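Local atomic coordinates of HD domain-containing protein (Aquifex aeolicus, PDB entry 2HEK), a protein that binds GDP and zinc and, as an HD-domain protein, may hydrolyse dGTP, although its function is not established. Residues Gly140-Glu145 with Leu149-Ile154; Thr285-Ser288 with Glu293-Ser296. All coordinates share one frame; numbering follows the deposited sequence.

Interaction 1 (Gly140-Glu145 with Leu149-Ile154)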
# COMPACT_ATOMS: atom_id res chain seq x y z
N GLY A 140 -9.68 -19.71 -26.56
CA GLY A 140 -8.31 -19.95 -27.03
C GLY A 140 -8.21 -20.93 -28.22
O GLY A 140 -7.27 -21.72 -28.30
N LYS A 141 -9.19 -20.88 -29.14
CA LYS A 141 -9.14 -21.70 -30.36
C LYS A 141 -9.24 -20.86 -31.65
O LYS A 141 -10.17 -21.04 -32.43
CB LYS A 141 -10.25 -22.75 -30.34
CG LYS A 141 -10.35 -23.48 -29.04
CD LYS A 141 -10.74 -24.91 -29.26
CE LYS A 141 -10.36 -25.76 -28.05
NZ LYS A 141 -10.15 -27.19 -28.42
N PRO A 142 -8.27 -19.94 -31.88
CA PRO A 142 -8.34 -19.08 -33.04
C PRO A 142 -8.17 -19.86 -34.34
O PRO A 142 -7.57 -20.95 -34.33
CB PRO A 142 -7.13 -18.16 -32.86
CG PRO A 142 -6.17 -18.96 -32.05
CD PRO A 142 -7.05 -19.69 -31.09
N GLU A 143 -8.67 -19.30 -35.43
CA GLU A 143 -8.61 -19.93 -36.76
C GLU A 143 -7.77 -19.08 -37.71
O GLU A 143 -7.44 -19.53 -38.80
CB GLU A 143 -10.02 -20.05 -37.36
CG GLU A 143 -10.83 -21.21 -36.88
CD GLU A 143 -12.24 -21.22 -37.48
OE1 GLU A 143 -13.04 -22.10 -37.12
OE2 GLU A 143 -12.55 -20.34 -38.30
N ASP A 144 -7.47 -17.84 -37.33
CA ASP A 144 -6.58 -16.99 -38.12
C ASP A 144 -5.69 -16.14 -37.21
O ASP A 144 -5.72 -16.31 -35.98
CB ASP A 144 -7.33 -16.15 -39.18
CG ASP A 144 -8.35 -15.18 -38.59
OD1 ASP A 144 -8.16 -14.67 -37.47
OD2 ASP A 144 -9.35 -14.89 -39.27
N GLU A 145 -4.90 -15.26 -37.81
CA GLU A 145 -3.90 -14.49 -37.06
C GLU A 145 -4.49 -13.35 -36.23
O GLU A 145 -4.01 -13.07 -35.14
CB GLU A 145 -2.81 -13.97 -37.98
CG GLU A 145 -1.91 -15.07 -38.53
CD GLU A 145 -1.38 -16.02 -37.46
OE1 GLU A 145 -0.51 -15.60 -36.64
OE2 GLU A 145 -1.83 -17.19 -37.43
N LEU A 149 -4.08 -13.18 -32.14
CA LEU A 149 -3.63 -12.02 -31.36
C LEU A 149 -4.65 -11.68 -30.26
O LEU A 149 -4.28 -11.43 -29.11
CB LEU A 149 -3.40 -10.78 -32.26
CG LEU A 149 -3.12 -9.44 -31.57
CD1 LEU A 149 -1.79 -9.49 -30.77
CD2 LEU A 149 -3.07 -8.29 -32.57
N LEU A 150 -5.93 -11.64 -30.63
CA LEU A 150 -6.96 -11.24 -29.70
C LEU A 150 -7.08 -12.26 -28.60
O LEU A 150 -7.23 -11.88 -27.43
CB LEU A 150 -8.33 -11.01 -30.42
CG LEU A 150 -8.39 -9.86 -31.43
CD1 LEU A 150 -9.80 -9.67 -31.98
CD2 LEU A 150 -7.91 -8.54 -30.77
N SER A 151 -6.99 -13.54 -28.96
CA SER A 151 -7.08 -14.61 -27.99
C SER A 151 -5.90 -14.58 -27.00
O SER A 151 -6.10 -14.84 -25.81
CB SER A 151 -7.12 -15.96 -28.68
OG SER A 151 -7.44 -16.95 -27.74
N GLU A 152 -4.70 -14.24 -27.49
CA GLU A 152 -3.49 -14.07 -26.66
C GLU A 152 -3.69 -12.99 -25.59
O GLU A 152 -3.18 -13.11 -24.47
CB GLU A 152 -2.28 -13.68 -27.51
CG GLU A 152 -1.64 -14.83 -28.24
CD GLU A 152 -0.42 -14.44 -29.10
OE1 GLU A 152 0.01 -13.26 -29.14
OE2 GLU A 152 0.09 -15.35 -29.78
N ILE A 153 -4.41 -11.93 -25.95
CA ILE A 153 -4.66 -10.84 -25.02
C ILE A 153 -5.38 -11.34 -23.75
O ILE A 153 -5.10 -10.87 -22.66
CB ILE A 153 -5.40 -9.66 -25.70
CG1 ILE A 153 -4.47 -8.97 -26.72
CG2 ILE A 153 -5.99 -8.65 -24.63
CD1 ILE A 153 -5.14 -7.86 -27.57
N ILE A 154 -6.25 -12.32 -23.91
CA ILE A 154 -7.01 -12.88 -22.81
C ILE A 154 -6.38 -14.12 -22.16
O ILE A 154 -6.30 -14.17 -20.93
CB ILE A 154 -8.46 -13.23 -23.21
CG1 ILE A 154 -9.21 -11.97 -23.64
CG2 ILE A 154 -9.22 -13.88 -22.01
CD1 ILE A 154 -10.42 -12.37 -24.48

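Interaction 2 (Thr285-Ser288 with Glu293-Ser296)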
# COMPACT_ATOMS: atom_id res chain seq x y z
N THR A 285 -1.91 -35.10 5.82
CA THR A 285 -0.69 -35.22 5.02
C THR A 285 0.33 -36.10 5.75
O THR A 285 0.76 -35.78 6.85
CB THR A 285 -0.05 -33.83 4.71
OG1 THR A 285 -1.04 -32.96 4.14
CG2 THR A 285 1.07 -33.98 3.71
N LEU A 286 0.71 -37.20 5.13
CA LEU A 286 1.76 -38.05 5.72
C LEU A 286 3.14 -37.65 5.19
O LEU A 286 4.10 -37.53 5.94
CB LEU A 286 1.47 -39.53 5.41
CG LEU A 286 2.43 -40.62 5.92
CD1 LEU A 286 2.54 -40.60 7.44
CD2 LEU A 286 1.94 -41.95 5.42
N LEU A 287 3.22 -37.41 3.89
CA LEU A 287 4.46 -37.05 3.24
C LEU A 287 4.21 -35.92 2.24
O LEU A 287 3.28 -35.98 1.44
CB LEU A 287 5.02 -38.26 2.48
CG LEU A 287 6.33 -38.05 1.70
CD1 LEU A 287 7.46 -37.78 2.66
CD2 LEU A 287 6.64 -39.23 0.76
N SER A 288 5.10 -34.93 2.23
CA SER A 288 5.08 -33.89 1.22
C SER A 288 6.52 -33.74 0.84
O SER A 288 7.35 -33.37 1.68
CB SER A 288 4.51 -32.56 1.74
OG SER A 288 4.72 -31.52 0.80
N GLU A 293 11.66 -40.22 -5.81
CA GLU A 293 12.05 -41.53 -5.31
C GLU A 293 11.53 -41.79 -3.90
O GLU A 293 10.99 -42.85 -3.65
CB GLU A 293 13.57 -41.75 -5.38
CG GLU A 293 13.92 -43.23 -5.28
CD GLU A 293 15.43 -43.53 -5.36
OE1 GLU A 293 16.23 -42.65 -5.74
OE2 GLU A 293 15.78 -44.69 -5.03
N LYS A 294 11.69 -40.82 -2.99
CA LYS A 294 11.12 -40.94 -1.64
C LYS A 294 9.59 -41.16 -1.69
O LYS A 294 9.04 -42.05 -1.01
CB LYS A 294 11.48 -39.71 -0.81
CG LYS A 294 11.25 -39.82 0.70
CD LYS A 294 11.51 -38.46 1.36
CE LYS A 294 11.96 -38.59 2.81
NZ LYS A 294 10.82 -38.63 3.80
N PHE A 295 8.91 -40.37 -2.52
CA PHE A 295 7.48 -40.57 -2.79
C PHE A 295 7.16 -42.00 -3.25
O PHE A 295 6.33 -42.67 -2.63
CB PHE A 295 6.99 -39.54 -3.83
CG PHE A 295 5.59 -39.78 -4.33
CD1 PHE A 295 4.48 -39.56 -3.50
CD2 PHE A 295 5.38 -40.20 -5.63
CE1 PHE A 295 3.19 -39.79 -3.96
CE2 PHE A 295 4.09 -40.44 -6.10
CZ PHE A 295 2.99 -40.21 -5.26
N SER A 296 7.80 -42.45 -4.33
CA SER A 296 7.56 -43.79 -4.91
C SER A 296 7.79 -44.90 -3.89
O SER A 296 7.00 -45.86 -3.82
CB SER A 296 8.45 -44.05 -6.13
OG SER A 296 8.29 -43.04 -7.11

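Interaction 1 (Gly140-Glu145 with Leu149-Ile154)
S151 meets G140 where the loop after helix 128-139 passes over the side of helix 145-155. S151 CB is directed at the loop. Its hydroxyl is anti to its own backbone N (chi1 -170°), which carries OG to the backbone of G140. There S151 OG lies 3.2 Å from G140 CA. The same oxygen is hydrogen-bonded to the carbonyl of I137, in the last turn of helix 128-139. That turn closes in a Schellman motif at G140, whose positive phi (65°) suits glycine. P142 turns its CB toward the helix, and P142 CD stays 4.3 Å from S151 OG, at the margin of the contact.

At the other end the meeting is between backbones. L149 N donates to E145 O at 3.0 Å, and the bond is nearly straight (167° at the hydrogen). It belongs to the first turn of helix 145-155. L149 CB lies 3.7 Å from E145 O, while the leucine side chain packs on V196 of strand 195-199. D144 is the N-cap, and D144 OD1 accepts from E147 N.

The bond between E145 and L149 is thus ordinary helix backbone. The buried hydroxyl of S151 is satisfied by I137 O, and this bond ties the last turn of helix 128-139 to the flank of helix 145-155, within the HD domain.

Interaction 2 (Thr285-Ser288 with Glu293-Ser296)
L287 extends with CG anti to the backbone N, and chi2 of 66° spreads its two methyls toward helix 292-305. K294 also leaves with CG anti to its N, then bends at chi4 (-89°), which turns the ammonium back to the leucine. The two side chains cross at a slant.

Each methyl has its own neighbour. L287 CD1 lies 3.6 Å from K294 NZ, at the end of the lysine. L287 CD2 rests on the helix backbone, 3.9 Å from F295 CA and 4.1 Å from K294 O. No hydrogen bond or salt bridge joins the two segments. The contact is van der Waals packing of a leucine against one side of a helix, with the lysine at its exposed margin.

F295 lies on the buried side of the contact. Its CB points neither at the strand nor away from it, and its side chain stays further from the 285-288 segment than its CA does. The F295 side chain touches I354 of the middle strand 349-356 and F313 of the far strand 311-318. Its ring meets that of Y352 with the planes at about 30°. L287 also touches I354 and, further along the helix, T298.

Strand 284-289 is an outer strand of the three-stranded antiparallel sheet within this chain. L286 and L287 both face I354, a classic beta bulge. A short connection then leads into helix 292-305, which folds back onto the sheet. This is layered alpha/beta packing, in which a helix is held on a sheet by aliphatic and aromatic side chains.

How the interactions relate
Interaction 1 comes first along the chain and closes before interaction 2 opens. Their centres are 40 Å apart and their nearest atoms about 30 Å, on opposite sides of the centre of the chain. They share no helix, strand or sheet. Interaction 1 joins helices 128-139 and 145-155 in the HD domain range, with the S151 side chain about 10 Å from that of the zinc ligand D161. Interaction 2 joins strand 284-289 to helix 292-305 in the HD-associated range, with the L287 side chain about 13 Å from a bound GDP. The two are thus independent local packings, one in the helical part that holds the metal and one in a distant alpha/beta part.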